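Triacylglycerol lipase (Clostridium botulinum, PDB 5AH1) hydrolyses synthetic polyesters and probably triacylglycerols, as a zinc-binding alpha/beta-hydrolase. Local coordinates at residues A[148-151]-A[155-158]; A[128-133]-A[300-305]. All coordinates share one frame; numbering follows the deposited sequence. Where two conformers were deposited one is given.

Both contacts meet at one zinc ion, each giving two of its four protein ligands, and their centres lie about 12 Å apart on the same side of the chain's centre. Contact 1 is local: helix 148-154 meets the loop that runs from its end to strand 159-163. Contact 2 is long-range, joining the first turn of helix 128-140 to the turn before helix 304-308, and contact 1 is nested inside the loop it closes. Along the chain the ligands come as Asp130, His150, His156 and Asp302. The metal thus ties the segment between strands 142-145 and 159-163 to helix 128-140 and the turn before helix 304-308.

Contact 1: residues A[148-151]-A[155-158]; sequences EAHA and KHNR. With ZN (zinc ion), chain B.
His150 and His156 converge on the zinc ion, each binding it through NE2, at 2.1 Å from His150 NE2 and 2.1 Å from His156 NE2. The two rings cross at an oblique angle, planes 63° apart, with His156 CE1 lying at the edge of the His150 ring and in its plane. CG of His150 stands anti to the backbone N (chi1 174°), which carries the ring out from helix 148-154 to the metal; there it stacks on Trp129. The His156 ring is fixed from its other nitrogen: ND1 donates to the carbonyl of the next residue, Asn157 O, at 2.8 Å and nearly in the ring plane, leaving NE2 to the metal.

The helix ends here, between the two strands of the antiparallel 142-145/159-163 sheet: Lys155 has positive phi, and Ala151 O receives His156 N in the carbonyl plane, on a lone pair, at 3.1 Å, the 6→1 bond of what is probably a Schellman motif, and Lys155 N only weakly. The tight part continues at the Ala151 methyl: CB sits 3.3 Å from His156 O and 3.7 Å from Arg158 CA, while Ala151 CA lies over one face of the His156 ring.

Toward Glu148 the packing thins. The extended Arg158 chain runs past the start of the helix, its CD 3.8 Å from Glu148 N, and its guanidinium goes on to a salt bridge with Asp145. Glu148 OE1 stays 4.3 Å from Arg158 NH1, beyond a salt bridge, and Lys155, whose CB is directed away from residues 148-151, is exposed and marks the solvent side.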
ATOM      1  N   GLU A 148     -20.827 -10.592  -7.713  0.52  7.37           N
ATOM      2  CA  GLU A 148     -21.726 -11.594  -7.135  0.52  7.36           C
ATOM      3  C   GLU A 148     -20.976 -12.850  -6.689  0.52  7.87           C
ATOM      4  O   GLU A 148     -21.197 -13.362  -5.588  0.52  8.46           O
ATOM      5  CB  GLU A 148     -22.820 -11.985  -8.122  0.52  7.98           C
ATOM      6  CG  GLU A 148     -23.814 -12.996  -7.569  0.52  9.03           C
ATOM      7  CD  GLU A 148     -24.934 -13.273  -8.542  0.52 11.35           C
ATOM      8  OE1 GLU A 148     -25.891 -12.476  -8.592  0.52 12.76           O
ATOM      9  OE2 GLU A 148     -24.843 -14.280  -9.274  0.52 13.81           O
ATOM     10  N   ALA A 149     -20.117 -13.363  -7.558  1.00  8.46           N
ATOM     11  CA  ALA A 149     -19.473 -14.635  -7.290  1.00  8.28           C
ATOM     12  C   ALA A 149     -18.582 -14.517  -6.064  1.00  7.93           C
ATOM     13  O   ALA A 149     -18.622 -15.350  -5.166  1.00  9.07           O
ATOM     14  CB  ALA A 149     -18.703 -15.115  -8.495  1.00  9.10           C
ATOM     15  N   HIS A 150     -17.765 -13.483  -6.038  1.00  8.16           N
ATOM     16  CA  HIS A 150     -16.879 -13.239  -4.914  1.00  7.57           C
ATOM     17  C   HIS A 150     -17.659 -13.055  -3.628  1.00  8.19           C
ATOM     18  O   HIS A 150     -17.337 -13.663  -2.598  1.00  8.88           O
ATOM     19  CB  HIS A 150     -16.054 -11.986  -5.197  1.00  7.18           C
ATOM     20  CG  HIS A 150     -15.216 -11.551  -4.042  1.00  6.47           C
ATOM     21  ND1 HIS A 150     -13.878 -11.870  -3.918  1.00  7.37           N
ATOM     22  CD2 HIS A 150     -15.522 -10.804  -2.956  1.00  6.54           C
ATOM     23  CE1 HIS A 150     -13.405 -11.339  -2.805  1.00  6.90           C
ATOM     24  NE2 HIS A 150     -14.387 -10.699  -2.192  1.00  7.62           N
ATOM     25  N   ALA A 151     -18.701 -12.235  -3.677  1.00  8.15           N
ATOM     26  CA  ALA A 151     -19.458 -11.947  -2.464  1.00  8.50           C
ATOM     27  C   ALA A 151     -20.141 -13.214  -1.938  1.00  8.85           C
ATOM     28  O   ALA A 151     -20.243 -13.432  -0.729  1.00  9.72           O
ATOM     29  CB  ALA A 151     -20.471 -10.850  -2.729  1.00  9.26           C
ATOM     30  N   LYS A 155     -19.059 -14.760   1.541  1.00  9.69           N
ATOM     31  CA  LYS A 155     -20.188 -14.499   2.431  1.00 10.91           C
ATOM     32  C   LYS A 155     -20.202 -13.076   2.959  1.00 10.46           C
ATOM     33  O   LYS A 155     -20.293 -12.828   4.151  1.00 11.27           O
ATOM     34  CB  LYS A 155     -20.200 -15.506   3.580  1.00 14.44           C
ATOM     35  CG  LYS A 155     -20.138 -16.955   3.108  1.00 18.16           C
ATOM     36  CD  LYS A 155     -19.998 -17.926   4.265  1.00 22.31           C
ATOM     37  CE  LYS A 155     -19.896 -19.370   3.769  1.00 26.62           C
ATOM     38  NZ  LYS A 155     -18.733 -19.606   2.850  1.00 29.54           N
ATOM     39  N   HIS A 156     -20.116 -12.132   2.033  1.00  8.97           N
ATOM     40  CA  HIS A 156     -20.289 -10.721   2.351  1.00  8.76           C
ATOM     41  C   HIS A 156     -21.148 -10.028   1.303  1.00  8.13           C
ATOM     42  O   HIS A 156     -21.570 -10.637   0.331  1.00  9.00           O
ATOM     43  CB  HIS A 156     -18.948 -10.012   2.665  1.00  7.82           C
ATOM     44  CG  HIS A 156     -18.036  -9.706   1.498  1.00  8.13           C
ATOM     45  ND1 HIS A 156     -18.355  -8.841   0.472  1.00  8.10           N
ATOM     46  CD2 HIS A 156     -16.742 -10.061   1.289  1.00  7.16           C
ATOM     47  CE1 HIS A 156     -17.314  -8.717  -0.335  1.00  6.86           C
ATOM     48  NE2 HIS A 156     -16.314  -9.431   0.146  1.00  7.38           N
ATOM     49  N   ASN A 157     -21.441  -8.755   1.514  1.00  7.58           N
ATOM     50  CA  ASN A 157     -22.341  -8.044   0.627  1.00  7.98           C
ATOM     51  C   ASN A 157     -21.698  -7.848  -0.732  1.00  7.27           C
ATOM     52  O   ASN A 157     -20.493  -7.598  -0.828  1.00  7.93           O
ATOM     53  CB  ASN A 157     -22.655  -6.654   1.178  1.00  8.16           C
ATOM     54  CG  ASN A 157     -23.560  -6.682   2.369  1.00  9.99           C
ATOM     55  OD1 ASN A 157     -24.324  -7.622   2.555  1.00 11.85           O
ATOM     56  ND2 ASN A 157     -23.490  -5.637   3.182  1.00 10.69           N
ATOM     57  N   ARG A 158     -22.507  -7.921  -1.784  1.00  7.13           N
ATOM     58  CA  ARG A 158     -22.038  -7.572  -3.124  1.00  6.94           C
ATOM     59  C   ARG A 158     -21.785  -6.079  -3.273  1.00  6.50           C
ATOM     60  O   ARG A 158     -20.816  -5.686  -3.922  1.00  7.47           O
ATOM     61  CB  ARG A 158     -23.025  -8.021  -4.195  1.00  7.59           C
ATOM     62  CG  ARG A 158     -22.607  -7.624  -5.601  1.00  7.60           C
ATOM     63  CD  ARG A 158     -23.501  -8.149  -6.717  1.00  7.04           C
ATOM     64  NE  ARG A 158     -23.122  -7.532  -7.981  1.00  6.94           N
ATOM     65  CZ  ARG A 158     -23.818  -7.631  -9.109  1.00  7.07           C
ATOM     66  NH1 ARG A 158     -24.894  -8.373  -9.223  1.00  8.16           N
ATOM     67  NH2 ARG A 158     -23.438  -6.937 -10.153  1.00  7.10           N
TER
HETATM   68 ZN    ZN B1455     -14.337  -9.559  -0.449  1.00  8.88          ZN

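Contact 2: residues A[128-133]-A[300-305]; sequences NWDRAC and TKDIAT. With ZN (zinc ion), chain B.
The side chains of Asp130 and Asp302 approach each other from opposite directions and meet at the zinc ion, completing with His150 and His156 a two-aspartate, two-histidine metal site. In this alpha/beta-hydrolase it lies between helix 128-140, which follows edge strand 117-120, and the turn before helix 304-308.

Metal bonds dominate: Asp130 OD1 binds the zinc ion at 1.9 Å and Asp302 OD2 at 2.0 Å, while Asp130 OD2 stands at a long 2.7 Å from the metal. The carboxylate planes stand 82° apart, and their oxygens come no closer than 3.5 Å, as between Asp130 OD1 and Asp302 OD1. The cation between them probably offsets the repulsion of these buried like charges.

Hydrogen bonds position both acids. Asp302 is the centre of an inverse gamma turn, and its backbone N donates to Thr300 OG1 at 2.9 Å, making an ST turn. CG of Asp302 lies anti to its own N (chi1 -171°), which sends the carboxylate to the metal, and its OD1 is hydrogen-bonded to Ser127 OG. Asp130 OD2 has a further partner in Gln273.

One water spans the gap, donating to Asp130 OD2 at 2.7 Å and to Asp302 O at 2.7 Å.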
ATOM      1  N   ASN A 128      -7.170  -7.218  -0.822  1.00  6.80           N
ATOM      2  CA  ASN A 128      -6.776  -6.520  -2.042  1.00  6.45           C
ATOM      3  C   ASN A 128      -7.877  -6.559  -3.105  1.00  6.04           C
ATOM      4  O   ASN A 128      -8.068  -5.584  -3.828  1.00  7.14           O
ATOM      5  CB  ASN A 128      -5.464  -7.099  -2.574  1.00  6.90           C
ATOM      6  CG  ASN A 128      -4.269  -6.531  -1.852  1.00  6.92           C
ATOM      7  OD1 ASN A 128      -4.094  -5.306  -1.825  1.00  7.47           O
ATOM      8  ND2 ASN A 128      -3.423  -7.388  -1.300  1.00  7.82           N
ATOM      9  N   TRP A 129      -8.597  -7.667  -3.217  1.00  6.38           N
ATOM     10  CA  TRP A 129      -9.740  -7.701  -4.126  1.00  6.23           C
ATOM     11  C   TRP A 129     -10.748  -6.613  -3.745  1.00  6.80           C
ATOM     12  O   TRP A 129     -11.187  -5.805  -4.582  1.00  6.66           O
ATOM     13  CB  TRP A 129     -10.417  -9.061  -4.068  1.00  7.42           C
ATOM     14  CG  TRP A 129     -11.678  -9.160  -4.896  1.00  6.59           C
ATOM     15  CD1 TRP A 129     -12.934  -8.702  -4.552  1.00  6.37           C
ATOM     16  CD2 TRP A 129     -11.822  -9.763  -6.196  1.00  6.55           C
ATOM     17  NE1 TRP A 129     -13.825  -8.984  -5.552  1.00  6.62           N
ATOM     18  CE2 TRP A 129     -13.174  -9.638  -6.566  1.00  6.49           C
ATOM     19  CE3 TRP A 129     -10.931 -10.390  -7.091  1.00  7.32           C
ATOM     20  CZ2 TRP A 129     -13.670 -10.158  -7.761  1.00  7.09           C
ATOM     21  CZ3 TRP A 129     -11.426 -10.888  -8.271  1.00  8.16           C
ATOM     22  CH2 TRP A 129     -12.774 -10.760  -8.605  1.00  8.11           C
ATOM     23  N   ASP A 130     -11.127  -6.580  -2.467  1.00  6.44           N
ATOM     24  CA  ASP A 130     -12.144  -5.628  -2.039  1.00  6.60           C
ATOM     25  C   ASP A 130     -11.638  -4.199  -2.267  1.00  6.90           C
ATOM     26  O   ASP A 130     -12.370  -3.339  -2.752  1.00  7.31           O
ATOM     27  CB  ASP A 130     -12.517  -5.820  -0.566  1.00  6.78           C
ATOM     28  CG  ASP A 130     -13.297  -7.127  -0.278  1.00  6.85           C
ATOM     29  OD1 ASP A 130     -13.492  -7.979  -1.186  1.00  7.77           O
ATOM     30  OD2 ASP A 130     -13.732  -7.283   0.891  1.00  8.27           O
ATOM     31  N   ARG A 131     -10.388  -3.955  -1.898  1.00  7.06           N
ATOM     32  CA  ARG A 131      -9.778  -2.645  -2.102  1.00  6.32           C
ATOM     33  C   ARG A 131      -9.698  -2.236  -3.568  1.00  6.25           C
ATOM     34  O   ARG A 131      -9.864  -1.072  -3.887  1.00  7.02           O
ATOM     35  CB  ARG A 131      -8.414  -2.615  -1.423  1.00  6.25           C
ATOM     36  CG  ARG A 131      -8.526  -2.615   0.127  1.00  7.11           C
ATOM     37  CD  ARG A 131      -7.207  -2.941   0.793  1.00  6.44           C
ATOM     38  NE  ARG A 131      -6.058  -2.221   0.237  1.00  6.72           N
ATOM     39  CZ  ARG A 131      -5.364  -1.271   0.860  1.00  7.26           C
ATOM     40  NH1 ARG A 131      -5.760  -0.739   2.018  1.00  8.11           N
ATOM     41  NH2 ARG A 131      -4.283  -0.794   0.265  1.00  7.68           N
ATOM     42  N   ALA A 132      -9.434  -3.186  -4.451  1.00  6.61           N
ATOM     43  CA  ALA A 132      -9.411  -2.892  -5.876  1.00  6.87           C
ATOM     44  C   ALA A 132     -10.797  -2.496  -6.402  1.00  6.48           C
ATOM     45  O   ALA A 132     -10.916  -1.568  -7.202  1.00  7.10           O
ATOM     46  CB  ALA A 132      -8.840  -4.056  -6.661  1.00  7.44           C
ATOM     47  N   CYS A 133     -11.838  -3.198  -5.953  1.00  6.50           N
ATOM     48  CA  CYS A 133     -13.196  -2.847  -6.329  1.00  6.67           C
ATOM     49  C   CYS A 133     -13.554  -1.468  -5.801  1.00  6.50           C
ATOM     50  O   CYS A 133     -14.218  -0.687  -6.475  1.00  7.22           O
ATOM     51  CB  CYS A 133     -14.187  -3.880  -5.785  1.00  6.77           C
ATOM     52  SG  CYS A 133     -13.991  -5.559  -6.478  1.00  7.76           S
ATOM     53  N   THR A 300     -11.718 -15.984   7.629  1.00  8.26           N
ATOM     54  CA  THR A 300     -11.759 -15.783   6.181  1.00  7.80           C
ATOM     55  C   THR A 300     -10.377 -15.473   5.623  1.00  7.95           C
ATOM     56  O   THR A 300      -9.532 -14.894   6.318  1.00  9.44           O
ATOM     57  CB  THR A 300     -12.725 -14.632   5.786  1.00  9.58           C
ATOM     58  OG1 THR A 300     -12.829 -14.557   4.361  1.00  8.72           O
ATOM     59  CG2 THR A 300     -12.259 -13.263   6.313  1.00  9.71           C
ATOM     60  N   LYS A 301     -10.123 -15.861   4.381  0.50  7.85           N
ATOM     61  CA  LYS A 301      -8.923 -15.367   3.713  0.50  7.48           C
ATOM     62  C   LYS A 301      -9.186 -14.042   2.996  0.50  6.74           C
ATOM     63  O   LYS A 301      -8.252 -13.444   2.467  0.50  6.48           O
ATOM     64  CB  LYS A 301      -8.340 -16.409   2.766  0.50  7.52           C
ATOM     65  CG  LYS A 301      -9.172 -16.733   1.560  0.50  9.74           C
ATOM     66  CD  LYS A 301      -8.396 -17.704   0.681  0.50 11.10           C
ATOM     67  CE  LYS A 301      -9.095 -18.017  -0.641  0.50 12.54           C
ATOM     68  NZ  LYS A 301      -8.308 -19.032  -1.418  0.50 13.46           N
ATOM     69  N   ASP A 302     -10.439 -13.580   2.977  1.00  6.74           N
ATOM     70  CA  ASP A 302     -10.766 -12.315   2.302  1.00  7.09           C
ATOM     71  C   ASP A 302     -10.592 -11.095   3.205  1.00  6.32           C
ATOM     72  O   ASP A 302     -11.545 -10.344   3.438  1.00  8.11           O
ATOM     73  CB  ASP A 302     -12.203 -12.406   1.777  1.00  7.03           C
ATOM     74  CG  ASP A 302     -12.593 -11.254   0.865  1.00  6.68           C
ATOM     75  OD1 ASP A 302     -11.756 -10.806   0.041  1.00  6.73           O
ATOM     76  OD2 ASP A 302     -13.766 -10.823   0.951  1.00  7.82           O
ATOM     77  N   ILE A 303      -9.380 -10.905   3.719  1.00  6.53           N
ATOM     78  CA  ILE A 303      -9.092  -9.836   4.681  1.00  7.33           C
ATOM     79  C   ILE A 303      -7.608  -9.447   4.552  1.00  7.45           C
ATOM     80  O   ILE A 303      -6.813 -10.241   4.066  1.00  8.11           O
ATOM     81  CB  ILE A 303      -9.503 -10.313   6.110  1.00  9.52           C
ATOM     82  CG1 ILE A 303      -9.647  -9.137   7.075  1.00 12.45           C
ATOM     83  CG2 ILE A 303      -8.561 -11.395   6.600  1.00  9.97           C
ATOM     84  CD1 ILE A 303     -10.826  -8.219   6.768  1.00 13.24           C
ATOM     85  N   ALA A 304      -7.238  -8.240   4.972  1.00  7.00           N
ATOM     86  CA  ALA A 304      -5.883  -7.768   4.697  1.00  7.48           C
ATOM     87  C   ALA A 304      -4.789  -8.625   5.334  1.00  7.86           C
ATOM     88  O   ALA A 304      -3.738  -8.820   4.741  1.00  8.36           O
ATOM     89  CB  ALA A 304      -5.710  -6.315   5.134  1.00  7.87           C
ATOM     90  N   THR A 305      -5.017  -9.103   6.548  1.00  8.17           N
ATOM     91  CA  THR A 305      -3.994  -9.838   7.276  1.00  8.82           C
ATOM     92  C   THR A 305      -3.581 -11.115   6.532  1.00  8.09           C
ATOM     93  O   THR A 305      -2.396 -11.477   6.528  1.00  8.59           O
ATOM     94  CB  THR A 305      -4.452 -10.098   8.736  1.00 10.43           C
ATOM     95  OG1 THR A 305      -5.827 -10.474   8.755  1.00  9.79           O
ATOM     96  CG2 THR A 305      -4.308  -8.830   9.540  1.00 10.44           C
TER
HETATM   97 ZN    ZN B1455     -14.337  -9.559  -0.449  1.00  8.88          ZN
HETATM   98  O   HOH W   1     -12.163  -7.690   3.070  1.00  8.71           O